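Local coordinates for protein agarase (Microbulbifer thermotolerans, PDB 3WZ1) that cleaves the beta-1,4-galactosidic linkages of agarose in endo fashion, yielding mainly neoagarotetraose, through the family 16 glycoside hydrolase domain described here, at residues A3-V8 with W268-K273; T60-H65 with N237-N242; S126-D131 with K230-I235. One frame throughout, in Å; residues are numbered along the deposited sequence.

Interaction 1: residues A3-V8 with W268-K273; sequences ADWDGV and WVRFYK. With NA (sodium ion), chain B.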
# COMPACT_ATOMS: atom_id res chain seq x y z
N ALA A 3 -2.09 1.66 -22.02
CA ALA A 3 -1.70 1.68 -20.60
C ALA A 3 -0.81 0.49 -20.29
O ALA A 3 -0.85 -0.56 -20.94
CB ALA A 3 -2.92 1.64 -19.69
N ASP A 4 0.02 0.64 -19.26
CA ASP A 4 0.93 -0.42 -18.88
C ASP A 4 0.24 -1.72 -18.49
O ASP A 4 0.83 -2.77 -18.62
CB ASP A 4 1.85 0.02 -17.75
CG ASP A 4 2.90 1.03 -18.17
OD1 ASP A 4 3.22 1.13 -19.38
OD2 ASP A 4 3.43 1.73 -17.27
N TRP A 5 -1.00 -1.64 -18.00
CA TRP A 5 -1.79 -2.81 -17.57
C TRP A 5 -2.66 -3.40 -18.69
O TRP A 5 -3.47 -4.28 -18.44
CB TRP A 5 -2.69 -2.45 -16.38
CG TRP A 5 -3.58 -1.28 -16.66
CD1 TRP A 5 -4.65 -1.24 -17.51
CD2 TRP A 5 -3.46 0.05 -16.12
NE1 TRP A 5 -5.18 0.01 -17.56
CE2 TRP A 5 -4.48 0.82 -16.69
CE3 TRP A 5 -2.59 0.66 -15.20
CZ2 TRP A 5 -4.65 2.18 -16.40
CZ3 TRP A 5 -2.77 2.00 -14.90
CH2 TRP A 5 -3.78 2.74 -15.50
N ASP A 6 -2.52 -2.91 -19.92
CA ASP A 6 -3.35 -3.40 -21.03
C ASP A 6 -3.12 -4.89 -21.20
O ASP A 6 -1.97 -5.36 -21.30
CB ASP A 6 -3.03 -2.69 -22.36
CG ASP A 6 -3.65 -1.28 -22.47
OD1 ASP A 6 -4.48 -0.82 -21.63
OD2 ASP A 6 -3.27 -0.57 -23.44
N GLY A 7 -4.22 -5.64 -21.22
CA GLY A 7 -4.16 -7.09 -21.35
C GLY A 7 -4.00 -7.85 -20.06
O GLY A 7 -4.06 -9.08 -20.07
N VAL A 8 -3.79 -7.14 -18.95
CA VAL A 8 -3.63 -7.80 -17.66
C VAL A 8 -4.99 -7.86 -16.98
O VAL A 8 -5.53 -6.84 -16.55
CB VAL A 8 -2.57 -7.07 -16.76
CG1 VAL A 8 -2.37 -7.79 -15.44
CG2 VAL A 8 -1.27 -6.89 -17.53
N TRP A 268 2.43 0.78 -11.58
CA TRP A 268 1.06 1.28 -11.73
C TRP A 268 0.25 1.09 -10.47
O TRP A 268 0.51 0.19 -9.67
CB TRP A 268 0.32 0.62 -12.92
CG TRP A 268 -0.23 -0.83 -12.73
CD1 TRP A 268 -1.17 -1.29 -11.81
CD2 TRP A 268 0.07 -1.95 -13.56
NE1 TRP A 268 -1.43 -2.62 -12.01
CE2 TRP A 268 -0.67 -3.04 -13.08
CE3 TRP A 268 0.93 -2.13 -14.65
CZ2 TRP A 268 -0.58 -4.28 -13.66
CZ3 TRP A 268 1.00 -3.34 -15.22
CH2 TRP A 268 0.25 -4.42 -14.73
N VAL A 269 -0.75 1.96 -10.33
CA VAL A 269 -1.89 1.69 -9.47
C VAL A 269 -3.13 1.80 -10.35
O VAL A 269 -3.24 2.71 -11.17
CB VAL A 269 -1.96 2.62 -8.24
CG1 VAL A 269 -0.76 2.41 -7.32
CG2 VAL A 269 -2.08 4.10 -8.63
N ARG A 270 -4.05 0.85 -10.20
CA ARG A 270 -5.27 0.88 -10.98
C ARG A 270 -6.43 0.44 -10.12
O ARG A 270 -6.28 -0.35 -9.16
CB ARG A 270 -5.14 0.04 -12.25
CG ARG A 270 -5.03 -1.46 -12.05
CD ARG A 270 -4.86 -2.19 -13.40
NE ARG A 270 -4.80 -3.63 -13.20
CZ ARG A 270 -5.10 -4.56 -14.12
NH1 ARG A 270 -5.57 -4.22 -15.31
NH2 ARG A 270 -4.93 -5.84 -13.80
N PHE A 271 -7.60 0.93 -10.49
CA PHE A 271 -8.79 0.76 -9.70
C PHE A 271 -9.94 0.52 -10.65
O PHE A 271 -10.04 1.21 -11.66
CB PHE A 271 -9.05 2.03 -8.87
CG PHE A 271 -7.85 2.54 -8.14
CD1 PHE A 271 -6.97 3.40 -8.75
CD2 PHE A 271 -7.59 2.15 -6.84
CE1 PHE A 271 -5.83 3.85 -8.09
CE2 PHE A 271 -6.46 2.60 -6.17
CZ PHE A 271 -5.60 3.45 -6.80
N TYR A 272 -10.80 -0.45 -10.33
CA TYR A 272 -11.97 -0.73 -11.18
C TYR A 272 -13.23 -0.83 -10.35
O TYR A 272 -13.22 -1.36 -9.23
CB TYR A 272 -11.80 -2.06 -11.95
CG TYR A 272 -10.67 -2.07 -12.97
CD1 TYR A 272 -9.38 -2.35 -12.59
CD2 TYR A 272 -10.91 -1.79 -14.33
CE1 TYR A 272 -8.34 -2.36 -13.50
CE2 TYR A 272 -9.87 -1.80 -15.24
CZ TYR A 272 -8.59 -2.09 -14.82
OH TYR A 272 -7.56 -2.09 -15.76
N LYS A 273 -14.32 -0.36 -10.96
CA LYS A 273 -15.65 -0.42 -10.37
C LYS A 273 -16.49 -1.41 -11.16
O LYS A 273 -16.44 -1.42 -12.38
CB LYS A 273 -16.31 0.94 -10.44
CG LYS A 273 -15.52 2.03 -9.74
CD LYS A 273 -15.57 1.89 -8.24
CE LYS A 273 -16.94 2.21 -7.65
NZ LYS A 273 -16.93 2.12 -6.16
NA NA B . 4.31 2.41 -15.29
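The carbonyl oxygen of Val-8 is gripped end-on by the guanidinium of Arg-270, which reaches it with NH1 at 2.9 Å and NH2 at 3.0 Å. In this beta-jelly roll of glycoside hydrolase family 16, the bond pair ties the N-terminal loop to the strand near the C-terminus. NH1 arrives in the carbonyl plane, NH2 from above it, and the oxygen lies in the guanidinium plane. An arginine suits the place because its other nitrogens stay useful: NE forms a salt bridge with Glu-105, and NH1 also donates to Tyr-272 OH. Two beta turns, type I from Ala-3 to Asp-6 and type II from Trp-5 to Val-8, fold the loop against the strand.

Trp-5 fills the middle. With CG between the backbone N and the carbonyl carbon (chi1 55°), its indole turns toward strand 268-273, the edge directed at the face of Trp-268 in a T-shaped pair, planes at 86°. Arg-270 CD lies over one indole face and Ala-3 CB over the other. Trp-5 CB makes a CH-pi contact with the Trp-268 six-membered ring, 3.7 Å from its centroid. Trp-268 NE1 donates to Glu-105, so one carboxylate serves both strand side chains. Val-8 CG2 adds apolar cover at Trp-268 CH2. At the other end of the loop, Asp-4 OD2 binds the sodium ion at 2.3 Å, joined there by Asp-28, Gly-72 and Asp-267.

Interaction 2: residues T60-H65 with N237-N242; sequences TEWHPH and NMEDQN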
# COMPACT_ATOMS: atom_id res chain seq x y z
N THR A 60 9.82 7.71 11.07
CA THR A 60 9.45 8.28 9.77
C THR A 60 9.26 9.80 9.85
O THR A 60 8.64 10.30 10.79
CB THR A 60 8.09 7.74 9.30
OG1 THR A 60 8.13 6.31 9.30
CG2 THR A 60 7.67 8.27 7.92
N GLU A 61 9.75 10.49 8.83
CA GLU A 61 9.27 11.80 8.53
C GLU A 61 9.00 11.91 7.04
O GLU A 61 9.93 11.99 6.24
CB GLU A 61 10.25 12.87 9.01
CG GLU A 61 9.62 14.23 9.02
CD GLU A 61 10.57 15.34 9.45
OE1 GLU A 61 11.26 15.22 10.48
OE2 GLU A 61 10.58 16.35 8.73
N TRP A 62 7.73 11.84 6.64
CA TRP A 62 7.42 11.92 5.21
C TRP A 62 7.85 13.26 4.64
O TRP A 62 7.74 14.29 5.31
CB TRP A 62 5.94 11.66 4.93
CG TRP A 62 5.52 10.25 5.25
CD1 TRP A 62 6.13 9.08 4.81
CD2 TRP A 62 4.39 9.84 6.03
NE1 TRP A 62 5.45 7.99 5.29
CE2 TRP A 62 4.38 8.42 6.05
CE3 TRP A 62 3.37 10.52 6.69
CZ2 TRP A 62 3.40 7.69 6.72
CZ3 TRP A 62 2.40 9.79 7.36
CH2 TRP A 62 2.42 8.39 7.37
N HIS A 63 8.41 13.22 3.44
CA HIS A 63 9.09 14.37 2.86
C HIS A 63 8.77 14.43 1.36
O HIS A 63 8.92 13.42 0.65
CB HIS A 63 10.58 14.19 3.11
CG HIS A 63 11.44 15.38 2.76
ND1 HIS A 63 11.41 16.00 1.53
CD2 HIS A 63 12.42 15.98 3.46
CE1 HIS A 63 12.32 16.96 1.50
NE2 HIS A 63 12.95 16.97 2.66
N PRO A 64 8.31 15.59 0.86
CA PRO A 64 7.84 15.64 -0.52
C PRO A 64 8.93 15.31 -1.56
O PRO A 64 8.63 14.81 -2.63
CB PRO A 64 7.27 17.07 -0.67
CG PRO A 64 7.94 17.84 0.40
CD PRO A 64 8.15 16.89 1.54
N HIS A 65 10.19 15.60 -1.25
CA HIS A 65 11.26 15.39 -2.23
C HIS A 65 11.78 13.96 -2.28
O HIS A 65 12.75 13.68 -2.96
CB HIS A 65 12.41 16.36 -2.00
CG HIS A 65 11.98 17.79 -2.02
ND1 HIS A 65 12.73 18.82 -1.49
CD2 HIS A 65 10.85 18.36 -2.50
CE1 HIS A 65 12.09 19.96 -1.63
NE2 HIS A 65 10.94 19.71 -2.24
N ASN A 237 3.47 4.73 0.09
CA ASN A 237 4.54 5.28 0.89
C ASN A 237 5.57 4.23 1.25
O ASN A 237 5.40 3.05 0.90
CB ASN A 237 3.99 5.99 2.14
CG ASN A 237 3.54 5.04 3.24
OD1 ASN A 237 3.99 3.89 3.31
ND2 ASN A 237 2.67 5.51 4.12
N MET A 238 6.63 4.66 1.94
CA MET A 238 7.32 3.76 2.85
C MET A 238 7.10 4.26 4.26
O MET A 238 6.80 5.43 4.49
CB MET A 238 8.82 3.66 2.60
CG MET A 238 9.19 2.71 1.46
SD MET A 238 10.95 2.35 1.35
CE MET A 238 11.56 3.77 0.51
N GLU A 239 7.24 3.34 5.21
CA GLU A 239 7.15 3.65 6.64
C GLU A 239 8.25 2.96 7.42
O GLU A 239 8.53 1.77 7.21
CB GLU A 239 5.81 3.21 7.21
CG GLU A 239 4.63 4.04 6.70
CD GLU A 239 3.28 3.53 7.16
OE1 GLU A 239 3.22 2.62 8.03
OE2 GLU A 239 2.25 4.05 6.64
N ASP A 240 8.82 3.69 8.36
CA ASP A 240 9.55 3.09 9.47
C ASP A 240 8.48 2.92 10.54
O ASP A 240 7.98 3.92 11.07
CB ASP A 240 10.68 4.00 9.92
CG ASP A 240 11.41 3.46 11.11
OD1 ASP A 240 12.39 2.69 10.93
OD2 ASP A 240 10.95 3.76 12.24
N GLN A 241 8.09 1.68 10.81
CA GLN A 241 6.95 1.39 11.67
C GLN A 241 7.39 1.10 13.10
O GLN A 241 8.45 0.50 13.31
CB GLN A 241 6.13 0.22 11.11
CG GLN A 241 5.57 0.53 9.72
CD GLN A 241 4.75 -0.59 9.13
OE1 GLN A 241 4.97 -1.79 9.41
NE2 GLN A 241 3.80 -0.22 8.29
N ASN A 242 6.59 1.51 14.06
CA ASN A 242 6.98 1.38 15.46
C ASN A 242 7.27 -0.07 15.90
O ASN A 242 8.23 -0.29 16.64
CB ASN A 242 5.95 1.96 16.41
CG ASN A 242 5.91 3.47 16.38
OD1 ASN A 242 6.59 4.15 17.17
ND2 ASN A 242 5.14 4.00 15.50
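Trp-62 lays its indole beside the end of strand 237-239, NE1 toward the backbone and the CZ2 corner of the benzo ring toward Glu-239. NE1 donates to Met-238 O at 3.0 Å, with the oxygen in the ring plane and NE1 sitting nearly on the line of the C=O bond. Farther round the same rim, CZ2 meets the CG of Glu-239 at 3.9 Å, the methylene lying in the indole plane. The amide of Asn-237 approaches the ring obliquely, the two planes inclined by only 25°. A tryptophan suits this buried spot because it offers a large apolar surface together with a single N-H for the strand's carbonyl.

Thr-60 makes the second link. Its OG1 is anti to the carbonyl carbon (chi1 -54°) and accepts from Asp-240 N at 2.9 Å, while its CG2 covers one face of the Trp-62 indole. One small side chain thus meets both a backbone N-H and an aromatic face. Asp-240 turns its carboxylate to other partners, among them Ser-245, Thr-250 and the backbone N of Leu-59. Glu-239 OE1 receives Gln-241 NE2 at 2.9 Å, and Gln-241 also bonds Glu-134, the predicted proton donor. This places the contact beside the probable catalytic site.

The strands 60-62 and 237-239 run nearly antiparallel, at 158°, with axes 8.0 Å apart; strand 60-62 pairs parallel, and the longer strand 232-239 antiparallel, with strand 87-94, and Gln-241 occupies the N-cap position, right before the short helix 242-245.

Interaction 3: residues S126-D131 with K230-I235; sequences STEEID and KPMYAI. With NA (sodium ion), chain C.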
# COMPACT_ATOMS: atom_id res chain seq x y z
N SER A 126 -9.11 8.33 9.97
CA SER A 126 -8.10 7.36 10.45
C SER A 126 -8.65 6.20 11.28
O SER A 126 -7.91 5.62 12.07
CB SER A 126 -6.99 8.06 11.23
OG SER A 126 -6.29 8.95 10.41
N THR A 127 -9.91 5.82 11.07
CA THR A 127 -10.50 4.72 11.81
C THR A 127 -10.59 3.42 11.02
O THR A 127 -10.72 2.37 11.61
CB THR A 127 -11.91 5.05 12.35
OG1 THR A 127 -12.82 5.29 11.26
CG2 THR A 127 -11.87 6.25 13.28
N GLU A 128 -10.52 3.50 9.68
CA GLU A 128 -10.70 2.32 8.83
C GLU A 128 -9.60 2.28 7.78
O GLU A 128 -9.38 3.27 7.08
CB GLU A 128 -12.10 2.30 8.20
CG GLU A 128 -13.20 2.17 9.24
CD GLU A 128 -14.60 2.26 8.70
OE1 GLU A 128 -14.81 2.13 7.46
OE2 GLU A 128 -15.51 2.48 9.55
N GLU A 129 -8.94 1.12 7.67
CA GLU A 129 -7.75 0.95 6.85
C GLU A 129 -7.76 -0.40 6.14
O GLU A 129 -8.08 -1.42 6.77
CB GLU A 129 -6.49 1.04 7.73
CG GLU A 129 -5.18 0.61 7.05
CD GLU A 129 -3.95 0.83 7.92
OE1 GLU A 129 -4.04 1.51 8.97
OE2 GLU A 129 -2.87 0.32 7.56
N ILE A 130 -7.38 -0.41 4.86
CA ILE A 130 -7.13 -1.65 4.12
C ILE A 130 -5.70 -1.60 3.59
O ILE A 130 -5.32 -0.62 2.95
CB ILE A 130 -8.13 -1.83 2.97
CG1 ILE A 130 -9.55 -1.95 3.54
CG2 ILE A 130 -7.80 -3.06 2.13
CD1 ILE A 130 -10.67 -1.82 2.52
N ASP A 131 -4.92 -2.64 3.89
CA ASP A 131 -3.52 -2.76 3.43
C ASP A 131 -3.37 -3.76 2.29
O ASP A 131 -3.49 -4.99 2.52
CB ASP A 131 -2.65 -3.20 4.58
CG ASP A 131 -2.83 -2.33 5.77
OD1 ASP A 131 -2.54 -1.11 5.60
OD2 ASP A 131 -3.28 -2.83 6.81
N LYS A 230 -16.29 3.39 5.23
CA LYS A 230 -15.98 4.79 4.99
C LYS A 230 -15.18 4.94 3.70
O LYS A 230 -14.42 4.03 3.33
CB LYS A 230 -15.20 5.38 6.17
CG LYS A 230 -16.03 5.42 7.45
CD LYS A 230 -15.23 5.75 8.70
CE LYS A 230 -16.19 5.81 9.87
NZ LYS A 230 -15.58 6.05 11.20
N PRO A 231 -15.34 6.08 3.01
CA PRO A 231 -14.46 6.29 1.86
C PRO A 231 -13.00 6.27 2.29
O PRO A 231 -12.68 6.74 3.38
CB PRO A 231 -14.85 7.67 1.36
CG PRO A 231 -16.22 7.93 1.92
CD PRO A 231 -16.23 7.23 3.24
N MET A 232 -12.13 5.70 1.45
CA MET A 232 -10.72 5.62 1.82
C MET A 232 -9.83 6.19 0.73
O MET A 232 -10.06 5.96 -0.46
CB MET A 232 -10.29 4.18 2.08
CG MET A 232 -11.03 3.52 3.23
SD MET A 232 -10.36 1.88 3.54
CE MET A 232 -11.66 1.21 4.58
N TYR A 233 -8.79 6.90 1.16
CA TYR A 233 -7.82 7.49 0.26
C TYR A 233 -6.72 6.48 -0.04
O TYR A 233 -6.30 5.73 0.85
CB TYR A 233 -7.21 8.77 0.87
CG TYR A 233 -8.27 9.83 1.04
CD1 TYR A 233 -9.08 9.86 2.16
CD2 TYR A 233 -8.48 10.77 0.04
CE1 TYR A 233 -10.10 10.79 2.28
CE2 TYR A 233 -9.50 11.71 0.15
CZ TYR A 233 -10.28 11.70 1.27
OH TYR A 233 -11.31 12.62 1.39
N ALA A 234 -6.27 6.46 -1.29
CA ALA A 234 -5.13 5.64 -1.68
C ALA A 234 -3.83 6.30 -1.23
O ALA A 234 -3.64 7.50 -1.47
CB ALA A 234 -5.13 5.46 -3.18
N ILE A 235 -2.94 5.51 -0.63
CA ILE A 235 -1.67 6.01 -0.14
C ILE A 235 -0.57 5.07 -0.61
O ILE A 235 -0.69 3.84 -0.49
CB ILE A 235 -1.66 6.11 1.41
CG1 ILE A 235 -2.88 6.91 1.90
CG2 ILE A 235 -0.36 6.71 1.90
CD1 ILE A 235 -3.09 6.83 3.40
NA NA C . -17.56 1.72 8.89
O HOH W 1 -15.38 3.22 12.05
O HOH W 2 -18.93 3.94 9.06
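With CG anti to the carbonyl carbon in Glu-128 (chi1 -64°) and in Lys-230 (chi1 -65°), and both chains extended beyond it, the two side chains cross at about a right angle beside a sodium ion. Glu-128 divides its carboxylate: OE1 accepts the backbone N of Lys-230 at 3.0 Å on its syn side, 27° out of the carboxylate plane, while OE2 binds the metal at 2.3 Å. Gly-227, Thr-226 and Ser-229 also bind the ion. The Lys-230 methylenes cross the carboxylate, CD 3.4 Å from Glu-128 OE2, and NZ donates to Thr-127 OG1 at 2.9 Å and forms a salt bridge with Asp-125. A water links NZ to Glu-128 OE2.

In the jelly-roll core, the flexible side chain of Met-232 puts CE against Ile-130 CD1 at 3.8 Å and also against Glu-128 CB. Replacing Lys-230 by an alanine removes the ammonium, which would probably leave Asp-125 without its ionic mate and Thr-127 OG1 and the water without their donor. Glu-129, the predicted nucleophile, points its CB away from strand 232-235. Sodium, and the ammonium through its water, would probably stabilise the negative charge of Glu-128, a sodium ligand next in sequence to that nucleophile.

Overall arrangement
The three contacts are nested along the chain: interaction 3 lies inside the loop closed by interaction 2, and that in turn inside the loop closed by interaction 1, which brings the two ends of the domain together. Interactions 2 and 3 share strand 232-239, with centres about 17 Å apart. The centre of interaction 1 is about 21 Å from that of interaction 3 and about 26 Å from that of interaction 2, across the centre of the chain. Interactions 1 and 3 nevertheless meet where Phe-271 packs on Ala-234. Interactions 1 and 3 each hold a ligand of a separate sodium ion, while interactions 2 and 3 lie at the probable catalytic region.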